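Side-chain contacts in hypothetical NUDIX hydrolase (Listeria monocytogenes, PDB 3SON), which probably hydrolyses a nucleoside-diphosphate-linked substrate with the help of divalent metal ions, as in other Nudix enzymes, although its natural substrate is not established: residues A[8-13]-A[52-57]; A[23-28]-A[56-61]. One frame throughout, in Å; residues are numbered along the deposited sequence.

Contact 1: A[8-13]-A[52-57]; sequences VLVIPF and RESIEE. With CA (calcium ion), chain C.
Val10 and Ser54 meet where segment 8-13 of strand 7-15 packs against segment 52-57 of helix 46-58, and illustrate how a polar atom is buried against an aliphatic one. The packing is van der Waals: Ser54 OG sits over the fork of the valine, 3.3 Å from Val10 CG1 and 3.6 Å from Val10 CG2. The hydroxyl is already engaged: chi1 of -65° sets OG anti to the carbonyl carbon, from where it reaches back to bond Ala50 O. Val8 CG2 lies 4.3 Å from Glu53 CG; the glutamate bends about CB-CG (chi2 -73°), which leads its carboxylate off to the ion.

Ionic contacts belong to the helix. Glu53 OE1 binds calcium at 2.3 Å, Glu57 OE2 at 2.6 Å, and Ala37 O adds a backbone ligand. Arg52 NH1 bridges two carboxylates: Glu53 OE2 at 2.8 Å is tilted from the guanidinium plane, whereas Glu56 OE2 lies in it. Arg52 NE pairs with Glu44.

Arg52, Glu53, Glu56 and Glu57 fit the REUXEE core of the Nudix box, with Ser54 where an aliphatic residue is usual. The strand thus offers a purely aliphatic face and the carboxylates gather at the ion; the arginine probably offsets their charge and steadies Glu53.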
loop_
_atom_site.group_PDB
_atom_site.type_symbol
_atom_site.label_atom_id
_atom_site.label_comp_id
_atom_site.label_asym_id
_atom_site.label_seq_id
_atom_site.Cartn_x
_atom_site.Cartn_y
_atom_site.Cartn_z
ATOM N N VAL A 8 10.079 -1.286 7.741
ATOM C CA VAL A 8 9.679 -0.007 8.220
ATOM C C VAL A 8 9.961 1.086 7.193
ATOM O O VAL A 8 10.866 0.943 6.301
ATOM C CB VAL A 8 10.255 0.330 9.635
ATOM C CG1 VAL A 8 9.992 -0.799 10.690
ATOM C CG2 VAL A 8 11.777 0.605 9.568
ATOM N N LEU A 9 9.135 2.127 7.250
ATOM C CA LEU A 9 9.329 3.341 6.480
ATOM C C LEU A 9 9.376 4.473 7.502
ATOM O O LEU A 9 8.620 4.479 8.483
ATOM C CB LEU A 9 8.210 3.566 5.459
ATOM C CG LEU A 9 8.348 4.747 4.492
ATOM C CD1 LEU A 9 9.111 4.306 3.253
ATOM C CD2 LEU A 9 6.965 5.269 4.115
ATOM N N VAL A 10 10.302 5.395 7.308
ATOM C CA VAL A 10 10.425 6.564 8.210
ATOM C C VAL A 10 10.591 7.875 7.436
ATOM O O VAL A 10 11.500 7.994 6.608
ATOM C CB VAL A 10 11.613 6.420 9.159
ATOM C CG1 VAL A 10 11.634 7.556 10.134
ATOM C CG2 VAL A 10 11.594 5.083 9.891
ATOM N N ILE A 11 9.668 8.828 7.664
ATOM C CA ILE A 11 9.620 10.084 6.934
ATOM C C ILE A 11 10.212 11.164 7.823
ATOM O O ILE A 11 9.641 11.494 8.853
ATOM C CB ILE A 11 8.172 10.481 6.582
ATOM C CG1 ILE A 11 7.506 9.393 5.727
ATOM C CG2 ILE A 11 8.084 11.861 5.851
ATOM C CD1 ILE A 11 6.037 9.647 5.463
ATOM N N PRO A 12 11.371 11.717 7.449
ATOM C CA PRO A 12 11.890 12.870 8.243
ATOM C C PRO A 12 11.091 14.132 7.931
ATOM O O PRO A 12 10.591 14.286 6.800
ATOM C CB PRO A 12 13.315 13.047 7.689
ATOM C CG PRO A 12 13.562 11.860 6.831
ATOM C CD PRO A 12 12.226 11.462 6.287
ATOM N N PHE A 13 10.899 15.023 8.918
ATOM C CA PHE A 13 10.271 16.319 8.648
ATOM C C PHE A 13 10.849 17.419 9.541
ATOM O O PHE A 13 11.454 17.130 10.583
ATOM C CB PHE A 13 8.748 16.288 8.812
ATOM C CG PHE A 13 8.302 16.083 10.216
ATOM C CD1 PHE A 13 8.184 14.801 10.739
ATOM C CD2 PHE A 13 8.031 17.177 11.054
ATOM C CE1 PHE A 13 7.781 14.610 12.022
ATOM C CE2 PHE A 13 7.607 16.988 12.344
ATOM C CZ PHE A 13 7.508 15.723 12.858
ATOM N N ARG A 52 16.605 2.271 14.707
ATOM C CA ARG A 52 17.898 1.798 14.184
ATOM C C ARG A 52 18.143 2.277 12.775
ATOM O O ARG A 52 19.253 2.772 12.488
ATOM C CB ARG A 52 18.006 0.275 14.243
ATOM C CG ARG A 52 19.405 -0.246 13.804
ATOM C CD ARG A 52 19.545 -1.793 13.846
ATOM N NE ARG A 52 18.351 -2.468 13.340
ATOM C CZ ARG A 52 18.017 -2.545 12.055
ATOM N NH1 ARG A 52 18.831 -2.041 11.104
ATOM N NH2 ARG A 52 16.866 -3.127 11.703
ATOM N N GLU A 53 17.126 2.131 11.914
ATOM C CA GLU A 53 17.267 2.463 10.484
ATOM C C GLU A 53 17.453 3.957 10.318
ATOM O O GLU A 53 18.195 4.411 9.428
ATOM C CB GLU A 53 16.066 1.979 9.684
ATOM C CG GLU A 53 16.034 0.476 9.594
ATOM C CD GLU A 53 17.115 -0.114 8.641
ATOM O OE1 GLU A 53 17.587 0.619 7.745
ATOM O OE2 GLU A 53 17.410 -1.336 8.762
ATOM N N SER A 54 16.716 4.724 11.112
ATOM C CA SER A 54 16.834 6.159 11.124
ATOM C C SER A 54 18.237 6.570 11.541
ATOM O O SER A 54 18.839 7.452 10.915
ATOM C CB SER A 54 15.770 6.776 12.059
ATOM O OG SER A 54 14.488 6.495 11.501
ATOM N N ILE A 55 18.757 5.995 12.619
ATOM C CA ILE A 55 20.148 6.247 13.017
ATOM C C ILE A 55 21.188 5.823 11.932
ATOM O O ILE A 55 22.128 6.545 11.686
ATOM C CB ILE A 55 20.491 5.527 14.336
ATOM C CG1 ILE A 55 19.668 6.059 15.520
ATOM C CG2 ILE A 55 21.994 5.643 14.561
ATOM C CD1 ILE A 55 19.609 5.122 16.729
ATOM N N GLU A 56 21.007 4.665 11.281
ATOM C CA GLU A 56 21.941 4.208 10.290
ATOM C C GLU A 56 21.926 5.174 9.096
ATOM O O GLU A 56 22.969 5.605 8.620
ATOM C CB GLU A 56 21.619 2.775 9.808
ATOM C CG GLU A 56 21.746 1.675 10.886
ATOM C CD GLU A 56 21.421 0.248 10.375
ATOM O OE1 GLU A 56 20.912 0.119 9.230
ATOM O OE2 GLU A 56 21.681 -0.752 11.125
ATOM N N GLU A 57 20.747 5.556 8.641
ATOM C CA GLU A 57 20.693 6.321 7.394
ATOM C C GLU A 57 21.013 7.800 7.529
ATOM O O GLU A 57 21.480 8.403 6.558
ATOM C CB GLU A 57 19.335 6.128 6.707
ATOM C CG GLU A 57 19.077 4.680 6.280
ATOM C CD GLU A 57 17.950 4.548 5.289
ATOM O OE1 GLU A 57 17.626 5.557 4.607
ATOM O OE2 GLU A 57 17.363 3.447 5.181
HETATM CA CA CA C . 17.962 0.875 5.452
HETATM O O HOH W 1 19.744 0.046 6.321
HETATM O O HOH W 2 17.331 -1.007 3.669
#

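Contact 2: A[23-28]-A[56-61]; sequences GVLHRT and EELNLD. With CA (calcium ion), chain C.
Leu25 rises from the strand to meet Glu57, and the closest approach is that of a methyl group to a carboxylate oxygen: Leu25 CD1 lies 3.6 Å from Glu57 OE1. The two side chains run at a slant to each other. Leu25 has CD1 anti to CA (chi2 165°), which carries this methyl outward to the acid. Glu57, extended beyond CG (chi2 -164°), reaches the leucine with OE1, the oxygen not used for the metal. Val36 and His110 also touch both side chains, making this the close-packed part of the contact.

In the Nudix fold a helix carrying the acidic metal ligands packs on the central sheet, and here the last turn of that helix rests on strand 20-27. Where the Nudix box usually has a glycine, just past the helix, this chain has Asn59 with a positive phi of 45°.

Packing is looser at Leu58, whose CD2 stays 4.4 Å from Leu25 CD2; Leu106, from a loop, touches both leucines. The solvent side has a different character. Glu56 is exposed, with its OE1 accepting a hydrogen bond from a calcium-bound water at 3.1 Å, and Asn59 is exposed too, its ND2 bonded to Thr105 O. Farther along, Asp61 is poorly ordered.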
loop_
_atom_site.group_PDB
_atom_site.type_symbol
_atom_site.label_atom_id
_atom_site.label_comp_id
_atom_site.label_asym_id
_atom_site.label_seq_id
_atom_site.Cartn_x
_atom_site.Cartn_y
_atom_site.Cartn_z
ATOM N N GLY A 23 11.759 15.424 4.239
ATOM C CA GLY A 23 13.059 15.004 3.848
ATOM C C GLY A 23 13.008 13.777 2.912
ATOM O O GLY A 23 12.454 12.743 3.247
ATOM N N VAL A 24 13.457 13.961 1.675
ATOM C CA VAL A 24 13.521 12.834 0.746
ATOM C C VAL A 24 14.965 12.584 0.383
ATOM O O VAL A 24 15.758 13.511 0.301
ATOM C CB VAL A 24 12.716 13.068 -0.536
ATOM C CG1 VAL A 24 11.262 13.349 -0.203
ATOM C CG2 VAL A 24 13.231 14.284 -1.317
ATOM N N LEU A 25 15.266 11.319 0.086
ATOM C CA LEU A 25 16.647 10.850 -0.148
ATOM C C LEU A 25 16.801 10.366 -1.541
ATOM O O LEU A 25 15.978 9.596 -2.003
ATOM C CB LEU A 25 16.980 9.713 0.818
ATOM C CG LEU A 25 16.933 10.023 2.335
ATOM C CD1 LEU A 25 16.926 8.740 3.175
ATOM C CD2 LEU A 25 18.133 10.850 2.766
ATOM N N HIS A 26 17.854 10.830 -2.209
ATOM C CA HIS A 26 18.116 10.400 -3.521
ATOM C C HIS A 26 19.154 9.319 -3.450
ATOM O O HIS A 26 20.133 9.430 -2.712
ATOM C CB HIS A 26 18.601 11.544 -4.330
ATOM C CG HIS A 26 18.728 11.206 -5.770
ATOM N ND1 HIS A 26 19.923 10.854 -6.322
ATOM C CD2 HIS A 26 17.795 11.207 -6.791
ATOM C CE1 HIS A 26 19.727 10.567 -7.632
ATOM N NE2 HIS A 26 18.434 10.805 -7.929
ATOM N N ARG A 27 18.911 8.217 -4.166
ATOM C CA ARG A 27 19.858 7.117 -4.147
ATOM C C ARG A 27 21.180 7.364 -4.939
ATOM O O ARG A 27 21.232 8.062 -5.989
ATOM C CB ARG A 27 19.216 5.849 -4.685
ATOM C CG ARG A 27 18.174 5.265 -3.723
ATOM C CD ARG A 27 17.829 3.844 -4.176
ATOM N NE ARG A 27 18.949 2.883 -4.070
ATOM C CZ ARG A 27 19.257 2.254 -2.955
ATOM N NH1 ARG A 27 18.598 2.527 -1.823
ATOM N NH2 ARG A 27 20.268 1.376 -2.928
ATOM N N THR A 28 22.264 6.829 -4.407
ATOM C CA THR A 28 23.556 6.909 -5.127
ATOM C C THR A 28 23.552 6.144 -6.430
ATOM O O THR A 28 24.107 6.641 -7.461
ATOM C CB THR A 28 24.739 6.465 -4.217
ATOM O OG1 THR A 28 24.783 7.344 -3.086
ATOM C CG2 THR A 28 26.101 6.484 -5.003
ATOM N N GLU A 56 21.007 4.665 11.281
ATOM C CA GLU A 56 21.941 4.208 10.290
ATOM C C GLU A 56 21.926 5.174 9.096
ATOM O O GLU A 56 22.969 5.605 8.620
ATOM C CB GLU A 56 21.619 2.775 9.808
ATOM C CG GLU A 56 21.746 1.675 10.886
ATOM C CD GLU A 56 21.421 0.248 10.375
ATOM O OE1 GLU A 56 20.912 0.119 9.230
ATOM O OE2 GLU A 56 21.681 -0.752 11.125
ATOM N N GLU A 57 20.747 5.556 8.641
ATOM C CA GLU A 57 20.693 6.321 7.394
ATOM C C GLU A 57 21.013 7.800 7.529
ATOM O O GLU A 57 21.480 8.403 6.558
ATOM C CB GLU A 57 19.335 6.128 6.707
ATOM C CG GLU A 57 19.077 4.680 6.280
ATOM C CD GLU A 57 17.950 4.548 5.289
ATOM O OE1 GLU A 57 17.626 5.557 4.607
ATOM O OE2 GLU A 57 17.363 3.447 5.181
ATOM N N LEU A 58 20.727 8.394 8.690
ATOM C CA LEU A 58 20.915 9.832 8.950
ATOM C C LEU A 58 22.068 10.197 9.902
ATOM O O LEU A 58 22.340 11.377 10.146
ATOM C CB LEU A 58 19.547 10.430 9.448
ATOM C CG LEU A 58 18.370 10.072 8.577
ATOM C CD1 LEU A 58 17.084 10.630 9.165
ATOM C CD2 LEU A 58 18.533 10.593 7.165
ATOM N N ASN A 59 22.799 9.167 10.342
ATOM C CA ASN A 59 23.935 9.269 11.249
ATOM C C ASN A 59 23.675 10.205 12.432
ATOM O O ASN A 59 24.405 11.163 12.673
ATOM C CB ASN A 59 25.191 9.607 10.455
ATOM C CG ASN A 59 25.647 8.436 9.608
ATOM O OD1 ASN A 59 26.084 7.410 10.129
ATOM N ND2 ASN A 59 25.478 8.549 8.302
ATOM N N LEU A 60 22.618 9.897 13.163
ATOM C CA LEU A 60 22.128 10.755 14.256
ATOM C C LEU A 60 22.648 10.296 15.613
ATOM O O LEU A 60 22.849 9.116 15.815
ATOM C CB LEU A 60 20.598 10.691 14.362
ATOM C CG LEU A 60 19.658 10.937 13.187
ATOM C CD1 LEU A 60 18.242 10.440 13.531
ATOM C CD2 LEU A 60 19.657 12.407 12.822
ATOM N N ASP A 61 22.797 11.228 16.554
ATOM C CA ASP A 61 23.043 10.879 17.972
ATOM C C ASP A 61 21.903 9.955 18.504
ATOM O O ASP A 61 21.092 9.456 17.720
ATOM C CB ASP A 61 23.185 12.151 18.820
ATOM C CG ASP A 61 21.929 13.014 18.804
ATOM O OD1 ASP A 61 22.002 14.149 18.285
ATOM O OD2 ASP A 61 20.872 12.560 19.298
HETATM CA CA CA C . 17.962 0.875 5.452
HETATM O O HOH W 1 19.744 0.046 6.321
HETATM O O HOH W 2 17.331 -1.007 3.669
#

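In the fold
One helix serves both contacts: helix 46-58 meets strand 7-15 in contact 1 and, with its final turn, strand 20-27 in contact 2. The centres of the two contacts are about 7 Å apart. The strands are antiparallel neighbours in the sheet, joined by a probable hydrogen bond between Pro12 O and Gly23 N at 3.0 Å, while on the helix side Leu60 CD1 packs 4.0 Å from Ser54 O. Glu57, common to both segment pairs, links the packing of contact 2 to the probable catalytic metal site, as Glu53 does for contact 1. The ion lies to one side of the apolar contacts, 8.2 Å from Leu25 CD1, where two waters complete its modelled ligands.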